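Local coordinates for uncharacterized protein lp_2219 (Lactobacillus plantarum, PDB 3HFQ) that is of unknown function but, as a seven-bladed beta-propeller of the lactonase family, may hydrolyse a sugar lactone or a related compound, at residues A[56-61]-A[85-90]; A[132-137]-A[160-165]; A[241-246]-A[257-262]. The protein carries 1 engineered substitution. All coordinates share one frame; numbering follows the deposited sequence.

Interaction 1 of 3, residues A[56-61]-A[85-90]; sequences VDKEDD and GTPPAY
V56, K58 and the carbonyl of D57 press against the two prolines of 85-90, a segment running almost antiparallel to 56-61 but without a strand ladder between them. The apolar contacts come first. V56 holds CG1 anti to its backbone N (chi1 169°), which brings this methyl onto the proline pair: CG1 meets P87 CB at 3.8 Å and P88 CD at 4.0 Å, the valine crossing P87 at about a right angle and sliding past P88. The same methyl lies 3.2 Å from P88 O. Further along, K58 lays the start of its extended chain against the P87 ring, K58 CB reaching P87 CG at 3.6 Å, while D57 O faces P87 CB at 3.5 Å.

Polar contacts gather at the other end. G85 N donates a nearly straight hydrogen bond to D61 O (3.0 Å, 174°). A water lies within bonding geometry of both D60 O and G85 O, although other acceptors compete for its protons. G85 has a backbone conformation in which a CB would strike the preceding carbonyl oxygen.

V56, D57 and K58 belong to strand 52-59, which pairs with 62-71, and P88 rests on I65 of that neighbour. Beyond the prolines, A89 and Y90 form a classic beta bulge opposite A103 in the next propeller blade, so the contact lies where the chain leaves one blade, after strand 74-84, for the next.

Interaction 2 of 3, residues A[132-137]-A[160-165]; sequences HGPRPE and GSDKVY
D162 OD2 comes within 4.1 Å of P134 CD in the loop 132-137, and backbone N-H groups grip both carboxylate oxygens: G186 N bonds to OD2 and G188 N to OD1. With chi1 at -72°, CG stands beside the backbone N, which carries the acid out to the proline, and the two side chains approach from opposite directions. With one N-H on each oxygen, the carboxylate is probably held against rotation, and its negative charge would be expected to be stabilised.

D162 has a left-handed backbone conformation and, with K163, faces D158: a G1 beta bulge at the hairpin that joins strand 154-158 to 163-169 within one propeller blade. D158 also accepts a hydrogen bond through OD1 from S161 N, tying the turn to the strand before it.

The rest of the contact is mostly backbone. H132 passes over the turn, its O 3.7 Å from S161 CA, while S161 CB comes to 4.0 Å from H132 N. G133 N lies 3.0 Å from G160 O, but the angle is too poor for a hydrogen bond. Space here is short: a CB on G133 would point toward the turn, tight against G160 O, and would run into P134 CD. P134 also rests on A185, and D162 on F187, in the loop that carries the chain from strand 175-182 to 189-194.

Interaction 3 of 3, residues A[241-246]-A[257-262]; sequences GAAAIR and SNRGYN. With PO4 (phosphate ion), chain C.
S257 meets the strand 241-246 through three of its polar atoms. Its N donates to A244 O, its O accepts from A243 N at 2.9 Å and also takes a CA-H contact from A242, and its OG accepts from A244 N at 3.1 Å. The hydroxyl is placed for this by a chi1 of 62°, between the backbone N and the carbonyl carbon, where it also touches A243 CB at 3.4 Å and bonds to P288 O.

N258 follows, facing A242 as a non-hydrogen-bonded antiparallel pair, with both side chains on one face of the sheet; its side chain also packs on T263 and A265 of the next strand.

R259 pairs with G241 by two backbone bonds, then bends its side chain at chi3 (-69°), which brings the guanidinium to the strand 241-246. G241 O thereby receives two donors from opposite faces of its plane, the backbone N and NE; the NE bond is 3.1 Å long and nearly straight at 171°. NH2 reaches A242 O, above that carbonyl's plane, and forms a salt bridge with E206. A243 CB lies 3.4 Å above one guanidinium face, toward its rim. At the edge, NH1 (2.7 Å) and NH2 (3.0 Å) both bond phosphate O2. A methionine in place of R259 would probably leave the anion without these two donors and E206 without its charged mate.

At G260 the strand ends, and its N bonds N262 OD1 within the turn.

The phosphate, probably from the crystallisation liquor, is also bound by H144 and R190. The arrangement is that of the two inner strands of a propeller blade, 241-247 and 253-259, with an arginine reaching from the hairpin into an anion-binding pocket.

From the N terminus the three contacts follow in series, none enclosing or crossing another. Interaction 1 closes a loop over strands 62-71 and 74-84, joining the blade that holds 52-59 to the start of the blade beginning at 90-94. Interaction 2 then brings the connection after strand 121-128 back onto the hairpin turn of the following blade, beyond strands 143-148 and 154-158. Interaction 3 closes the shortest loop, the hairpin 241-247 and 253-259 within one blade. No two touch; interactions 1 and 3 come nearest, about 6 Å between closest atoms, and the phosphate bound in interaction 3 lies about 5 Å from the side chain of A89.

Interaction 1 of 3, residues A[56-61]-A[85-90]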
loop_
_atom_site.group_PDB
_atom_site.type_symbol
_atom_site.label_atom_id
_atom_site.label_comp_id
_atom_site.label_asym_id
_atom_site.label_seq_id
_atom_site.Cartn_x
_atom_site.Cartn_y
_atom_site.Cartn_z
ATOM N N VAL A 56 -10.724 2.299 -4.212
ATOM C CA VAL A 56 -10.538 2.177 -5.647
ATOM C C VAL A 56 -11.922 1.746 -6.110
ATOM O O VAL A 56 -12.594 0.980 -5.414
ATOM C CB VAL A 56 -9.506 1.084 -5.967
ATOM C CG1 VAL A 56 -9.511 0.770 -7.462
ATOM C CG2 VAL A 56 -8.124 1.554 -5.529
ATOM N N ASP A 57 -12.351 2.223 -7.271
ATOM C CA ASP A 57 -13.688 1.901 -7.732
ATOM C C ASP A 57 -13.794 1.703 -9.241
ATOM O O ASP A 57 -13.164 2.415 -10.022
ATOM C CB ASP A 57 -14.626 3.019 -7.256
ATOM C CG ASP A 57 -16.044 2.857 -7.746
ATOM O OD1 ASP A 57 -16.552 1.717 -7.764
ATOM O OD2 ASP A 57 -16.658 3.887 -8.096
ATOM N N LYS A 58 -14.584 0.711 -9.638
ATOM C CA LYS A 58 -14.802 0.426 -11.048
ATOM C C LYS A 58 -16.287 0.523 -11.324
ATOM O O LYS A 58 -17.100 -0.142 -10.681
ATOM C CB LYS A 58 -14.304 -0.974 -11.414
ATOM C CG LYS A 58 -14.451 -1.317 -12.897
ATOM C CD LYS A 58 -13.767 -2.639 -13.233
ATOM C CE LYS A 58 -13.774 -2.910 -14.735
ATOM N NZ LYS A 58 -13.044 -4.161 -15.087
ATOM N N GLU A 59 -16.637 1.365 -12.281
ATOM C CA GLU A 59 -18.023 1.549 -12.647
ATOM C C GLU A 59 -18.034 1.340 -14.158
ATOM O O GLU A 59 -17.866 2.282 -14.931
ATOM C CB GLU A 59 -18.459 2.968 -12.247
ATOM C CG GLU A 59 -18.254 3.329 -10.748
ATOM C CD GLU A 59 -19.407 2.889 -9.847
ATOM O OE1 GLU A 59 -20.494 2.595 -10.385
ATOM O OE2 GLU A 59 -19.238 2.856 -8.603
ATOM N N ASP A 60 -18.188 0.078 -14.560
ATOM C CA ASP A 60 -18.213 -0.313 -15.969
ATOM C C ASP A 60 -16.868 -0.060 -16.630
ATOM O O ASP A 60 -15.825 -0.543 -16.172
ATOM C CB ASP A 60 -19.292 0.454 -16.707
ATOM N N ASP A 61 -16.915 0.701 -17.721
ATOM C CA ASP A 61 -15.722 1.057 -18.462
ATOM C C ASP A 61 -15.084 2.313 -17.889
ATOM O O ASP A 61 -14.244 2.941 -18.528
ATOM C CB ASP A 61 -16.029 1.234 -19.965
ATOM C CG ASP A 61 -17.206 2.169 -20.245
ATOM O OD1 ASP A 61 -17.890 2.623 -19.300
ATOM O OD2 ASP A 61 -17.453 2.438 -21.443
ATOM N N GLY A 85 -11.734 4.536 -18.546
ATOM C CA GLY A 85 -10.460 3.870 -18.369
ATOM C C GLY A 85 -10.448 2.943 -17.167
ATOM O O GLY A 85 -11.479 2.701 -16.528
ATOM N N THR A 86 -9.265 2.433 -16.851
ATOM C CA THR A 86 -9.083 1.510 -15.740
ATOM C C THR A 86 -9.143 2.184 -14.376
ATOM O O THR A 86 -8.911 3.386 -14.254
ATOM C CB THR A 86 -7.723 0.807 -15.837
ATOM O OG1 THR A 86 -6.680 1.785 -15.732
ATOM C CG2 THR A 86 -7.593 0.076 -17.163
ATOM N N PRO A 87 -9.470 1.408 -13.330
ATOM C CA PRO A 87 -9.545 1.946 -11.968
ATOM C C PRO A 87 -8.106 2.131 -11.485
ATOM O O PRO A 87 -7.187 1.524 -12.031
ATOM C CB PRO A 87 -10.255 0.836 -11.186
ATOM C CG PRO A 87 -10.980 0.046 -12.246
ATOM C CD PRO A 87 -9.987 0.032 -13.373
ATOM N N PRO A 88 -7.893 2.974 -10.464
ATOM C CA PRO A 88 -6.541 3.202 -9.939
ATOM C C PRO A 88 -6.014 2.006 -9.138
ATOM O O PRO A 88 -6.691 0.980 -9.032
ATOM C CB PRO A 88 -6.711 4.461 -9.091
ATOM C CG PRO A 88 -8.131 4.348 -8.605
ATOM C CD PRO A 88 -8.866 3.890 -9.843
ATOM N N ALA A 89 -4.816 2.143 -8.570
ATOM C CA ALA A 89 -4.201 1.054 -7.810
ATOM C C ALA A 89 -3.809 1.418 -6.378
ATOM O O ALA A 89 -3.480 0.542 -5.579
ATOM C CB ALA A 89 -2.973 0.539 -8.557
ATOM N N TYR A 90 -3.832 2.707 -6.062
ATOM C CA TYR A 90 -3.468 3.182 -4.731
ATOM C C TYR A 90 -4.292 4.423 -4.419
ATOM O O TYR A 90 -4.680 5.157 -5.327
ATOM C CB TYR A 90 -1.978 3.541 -4.697
ATOM C CG TYR A 90 -1.413 3.844 -3.320
ATOM C CD1 TYR A 90 -1.004 2.815 -2.472
ATOM C CD2 TYR A 90 -1.274 5.160 -2.872
ATOM C CE1 TYR A 90 -0.464 3.084 -1.216
ATOM C CE2 TYR A 90 -0.737 5.444 -1.610
ATOM C CZ TYR A 90 -0.335 4.400 -0.789
ATOM O OH TYR A 90 0.210 4.663 0.450
HETATM O O HOH W 1 -12.908 0.471 -15.741
#

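Interaction 2 of 3, residues A[132-137]-A[160-165]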
loop_
_atom_site.group_PDB
_atom_site.type_symbol
_atom_site.label_atom_id
_atom_site.label_comp_id
_atom_site.label_asym_id
_atom_site.label_seq_id
_atom_site.Cartn_x
_atom_site.Cartn_y
_atom_site.Cartn_z
ATOM N N HIS A 132 9.412 3.987 -19.914
ATOM C CA HIS A 132 9.302 2.535 -19.955
ATOM C C HIS A 132 10.560 1.912 -19.365
ATOM O O HIS A 132 11.475 2.624 -18.942
ATOM C CB HIS A 132 9.116 2.049 -21.398
ATOM C CG HIS A 132 10.216 2.463 -22.324
ATOM N ND1 HIS A 132 10.236 3.696 -22.951
ATOM C CD2 HIS A 132 11.342 1.828 -22.715
ATOM C CE1 HIS A 132 11.328 3.793 -23.683
ATOM N NE2 HIS A 132 12.020 2.674 -23.559
ATOM N N GLY A 133 10.597 0.583 -19.341
ATOM C CA GLY A 133 11.745 -0.119 -18.794
ATOM C C GLY A 133 12.111 -1.343 -19.612
ATOM O O GLY A 133 11.441 -1.646 -20.597
ATOM N N PRO A 134 13.168 -2.074 -19.223
ATOM C CA PRO A 134 13.636 -3.276 -19.921
ATOM C C PRO A 134 12.755 -4.515 -19.766
ATOM O O PRO A 134 12.697 -5.353 -20.663
ATOM C CB PRO A 134 15.025 -3.487 -19.332
ATOM C CG PRO A 134 14.836 -3.040 -17.911
ATOM C CD PRO A 134 14.064 -1.745 -18.098
ATOM N N ARG A 135 12.076 -4.634 -18.629
ATOM C CA ARG A 135 11.223 -5.791 -18.368
ATOM C C ARG A 135 9.879 -5.741 -19.102
ATOM O O ARG A 135 9.350 -4.667 -19.388
ATOM C CB ARG A 135 11.000 -5.937 -16.856
ATOM C CG ARG A 135 12.219 -6.465 -16.078
ATOM C CD ARG A 135 12.069 -6.190 -14.580
ATOM N NE ARG A 135 12.804 -7.115 -13.716
ATOM C CZ ARG A 135 14.126 -7.149 -13.566
ATOM N NH1 ARG A 135 14.904 -6.303 -14.227
ATOM N NH2 ARG A 135 14.671 -8.033 -12.741
ATOM N N PRO A 136 9.308 -6.918 -19.416
ATOM C CA PRO A 136 8.026 -7.036 -20.121
ATOM C C PRO A 136 6.903 -6.248 -19.454
ATOM O O PRO A 136 6.007 -5.731 -20.125
ATOM C CB PRO A 136 7.753 -8.540 -20.096
ATOM C CG PRO A 136 9.128 -9.136 -20.077
ATOM C CD PRO A 136 9.843 -8.250 -19.082
ATOM N N GLU A 137 6.952 -6.159 -18.130
ATOM C CA GLU A 137 5.925 -5.443 -17.383
ATOM C C GLU A 137 6.077 -3.932 -17.499
ATOM O O GLU A 137 5.167 -3.183 -17.148
ATOM C CB GLU A 137 5.966 -5.844 -15.901
ATOM C CG GLU A 137 5.685 -7.318 -15.642
ATOM C CD GLU A 137 6.943 -8.168 -15.598
ATOM O OE1 GLU A 137 7.997 -7.711 -16.091
ATOM O OE2 GLU A 137 6.872 -9.301 -15.071
ATOM N N GLY A 160 6.792 1.417 -14.053
ATOM C CA GLY A 160 7.108 1.254 -15.459
ATOM C C GLY A 160 8.388 1.907 -15.953
ATOM O O GLY A 160 9.055 1.368 -16.839
ATOM N N SER A 161 8.743 3.056 -15.385
ATOM C CA SER A 161 9.942 3.769 -15.815
ATOM C C SER A 161 11.091 3.762 -14.806
ATOM O O SER A 161 12.103 4.428 -15.017
ATOM C CB SER A 161 9.585 5.216 -16.151
ATOM O OG SER A 161 9.127 5.889 -14.994
ATOM N N ASP A 162 10.936 3.016 -13.716
ATOM C CA ASP A 162 11.968 2.931 -12.680
ATOM C C ASP A 162 12.299 4.285 -12.062
ATOM O O ASP A 162 13.469 4.615 -11.863
ATOM C CB ASP A 162 13.252 2.313 -13.246
ATOM C CG ASP A 162 13.117 0.831 -13.518
ATOM O OD1 ASP A 162 12.675 0.101 -12.606
ATOM O OD2 ASP A 162 13.457 0.394 -14.639
ATOM N N LYS A 163 11.271 5.067 -11.744
ATOM C CA LYS A 163 11.500 6.381 -11.156
ATOM C C LYS A 163 10.633 6.680 -9.946
ATOM O O LYS A 163 9.502 6.198 -9.833
ATOM C CB LYS A 163 11.272 7.475 -12.204
ATOM C CG LYS A 163 12.283 7.480 -13.341
ATOM C CD LYS A 163 11.871 8.458 -14.430
ATOM C CE LYS A 163 12.846 8.437 -15.601
ATOM N NZ LYS A 163 14.212 8.891 -15.215
ATOM N N VAL A 164 11.185 7.473 -9.035
ATOM C CA VAL A 164 10.457 7.897 -7.852
ATOM C C VAL A 164 10.440 9.417 -7.906
ATOM O O VAL A 164 11.477 10.072 -7.765
ATOM C CB VAL A 164 11.133 7.447 -6.534
ATOM C CG1 VAL A 164 10.316 7.946 -5.349
ATOM C CG2 VAL A 164 11.236 5.925 -6.485
ATOM N N TYR A 165 9.259 9.971 -8.140
ATOM C CA TYR A 165 9.095 11.411 -8.217
ATOM C C TYR A 165 8.689 11.988 -6.868
ATOM O O TYR A 165 8.072 11.311 -6.044
ATOM C CB TYR A 165 7.984 11.790 -9.200
ATOM C CG TYR A 165 8.208 11.419 -10.646
ATOM C CD1 TYR A 165 7.921 10.138 -11.117
ATOM C CD2 TYR A 165 8.661 12.370 -11.556
ATOM C CE1 TYR A 165 8.088 9.811 -12.462
ATOM C CE2 TYR A 165 8.833 12.057 -12.898
ATOM C CZ TYR A 165 8.538 10.781 -13.349
ATOM O OH TYR A 165 8.693 10.482 -14.684
#

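Interaction 3 of 3, residues A[241-246]-A[257-262]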
loop_
_atom_site.group_PDB
_atom_site.type_symbol
_atom_site.label_atom_id
_atom_site.label_comp_id
_atom_site.label_asym_id
_atom_site.label_seq_id
_atom_site.Cartn_x
_atom_site.Cartn_y
_atom_site.Cartn_z
ATOM N N GLY A 241 7.191 -11.298 -7.017
ATOM C CA GLY A 241 6.970 -9.872 -7.116
ATOM C C GLY A 241 6.752 -9.332 -5.718
ATOM O O GLY A 241 5.768 -9.679 -5.071
ATOM N N ALA A 242 7.673 -8.509 -5.229
ATOM C CA ALA A 242 7.512 -7.934 -3.897
ATOM C C ALA A 242 6.288 -7.022 -3.989
ATOM O O ALA A 242 5.976 -6.517 -5.067
ATOM C CB ALA A 242 8.755 -7.144 -3.508
ATOM N N ALA A 243 5.589 -6.811 -2.878
ATOM C CA ALA A 243 4.387 -5.981 -2.919
ATOM C C ALA A 243 4.309 -4.871 -1.877
ATOM O O ALA A 243 4.696 -3.731 -2.142
ATOM C CB ALA A 243 3.144 -6.875 -2.821
ATOM N N ALA A 244 3.789 -5.203 -0.700
ATOM C CA ALA A 244 3.635 -4.229 0.374
ATOM C C ALA A 244 4.877 -4.120 1.240
ATOM O O ALA A 244 5.645 -5.072 1.361
ATOM C CB ALA A 244 2.435 -4.595 1.236
ATOM N N ILE A 245 5.068 -2.952 1.842
ATOM C CA ILE A 245 6.216 -2.723 2.711
ATOM C C ILE A 245 5.762 -1.886 3.909
ATOM O O ILE A 245 5.087 -0.869 3.749
ATOM C CB ILE A 245 7.369 -2.028 1.928
ATOM C CG1 ILE A 245 8.608 -1.895 2.817
ATOM C CG2 ILE A 245 6.917 -0.678 1.402
ATOM C CD1 ILE A 245 9.874 -1.566 2.033
ATOM N N ARG A 246 6.115 -2.339 5.109
ATOM C CA ARG A 246 5.714 -1.655 6.341
ATOM C C ARG A 246 6.880 -1.493 7.309
ATOM O O ARG A 246 7.825 -2.274 7.291
ATOM C CB ARG A 246 4.619 -2.452 7.047
ATOM C CG ARG A 246 3.435 -2.816 6.172
ATOM C CD ARG A 246 2.549 -1.614 5.896
ATOM N NE ARG A 246 1.324 -2.025 5.221
ATOM C CZ ARG A 246 0.370 -1.192 4.821
ATOM N NH1 ARG A 246 0.498 0.115 5.028
ATOM N NH2 ARG A 246 -0.714 -1.670 4.221
ATOM N N SER A 257 6.163 -8.078 1.695
ATOM C CA SER A 257 5.503 -9.305 1.268
ATOM C C SER A 257 5.996 -9.734 -0.111
ATOM O O SER A 257 6.292 -8.898 -0.971
ATOM C CB SER A 257 3.977 -9.127 1.261
ATOM O OG SER A 257 3.571 -8.119 0.351
ATOM N N ASN A 258 6.087 -11.046 -0.307
ATOM C CA ASN A 258 6.556 -11.622 -1.560
ATOM C C ASN A 258 5.476 -12.469 -2.228
ATOM O O ASN A 258 4.986 -13.430 -1.636
ATOM C CB ASN A 258 7.786 -12.504 -1.305
ATOM C CG ASN A 258 8.999 -11.709 -0.851
ATOM O OD1 ASN A 258 9.476 -11.861 0.276
ATOM N ND2 ASN A 258 9.501 -10.855 -1.726
ATOM N N ARG A 259 5.108 -12.108 -3.454
ATOM C CA ARG A 259 4.108 -12.860 -4.210
ATOM C C ARG A 259 4.837 -13.854 -5.105
ATOM O O ARG A 259 5.491 -13.473 -6.077
ATOM C CB ARG A 259 3.270 -11.921 -5.068
ATOM C CG ARG A 259 2.350 -11.017 -4.278
ATOM C CD ARG A 259 1.738 -9.972 -5.191
ATOM N NE ARG A 259 2.745 -9.016 -5.650
ATOM C CZ ARG A 259 2.478 -7.956 -6.406
ATOM N NH1 ARG A 259 1.232 -7.718 -6.795
ATOM N NH2 ARG A 259 3.453 -7.121 -6.754
ATOM N N GLY A 260 4.709 -15.131 -4.771
ATOM C CA GLY A 260 5.386 -16.179 -5.516
ATOM C C GLY A 260 6.074 -17.039 -4.474
ATOM O O GLY A 260 5.733 -18.206 -4.297
ATOM N N TYR A 261 7.046 -16.459 -3.776
ATOM C CA TYR A 261 7.740 -17.185 -2.718
ATOM C C TYR A 261 6.755 -17.233 -1.549
ATOM O O TYR A 261 6.892 -18.032 -0.620
ATOM C CB TYR A 261 9.025 -16.451 -2.312
ATOM C CG TYR A 261 9.938 -17.269 -1.424
ATOM C CD1 TYR A 261 10.416 -18.511 -1.843
ATOM C CD2 TYR A 261 10.314 -16.810 -0.164
ATOM C CE1 TYR A 261 11.242 -19.277 -1.023
ATOM C CE2 TYR A 261 11.137 -17.567 0.661
ATOM C CZ TYR A 261 11.599 -18.798 0.224
ATOM O OH TYR A 261 12.413 -19.548 1.038
ATOM N N ASN A 262 5.759 -16.354 -1.622
ATOM C CA ASN A 262 4.689 -16.252 -0.634
ATOM C C ASN A 262 5.110 -16.192 0.829
ATOM O O ASN A 262 4.761 -17.064 1.632
ATOM C CB ASN A 262 3.686 -17.397 -0.838
ATOM C CG ASN A 262 3.058 -17.380 -2.219
ATOM O OD1 ASN A 262 2.871 -16.317 -2.816
ATOM N ND2 ASN A 262 2.714 -18.559 -2.730
HETATM P P PO4 C . 1.070 -4.992 -9.344
HETATM O O1 PO4 C . 0.809 -6.366 -10.068
HETATM O O2 PO4 C . 1.397 -5.249 -7.825
HETATM O O3 PO4 C . 2.282 -4.252 -10.029
HETATM O O4 PO4 C . -0.219 -4.088 -9.447
#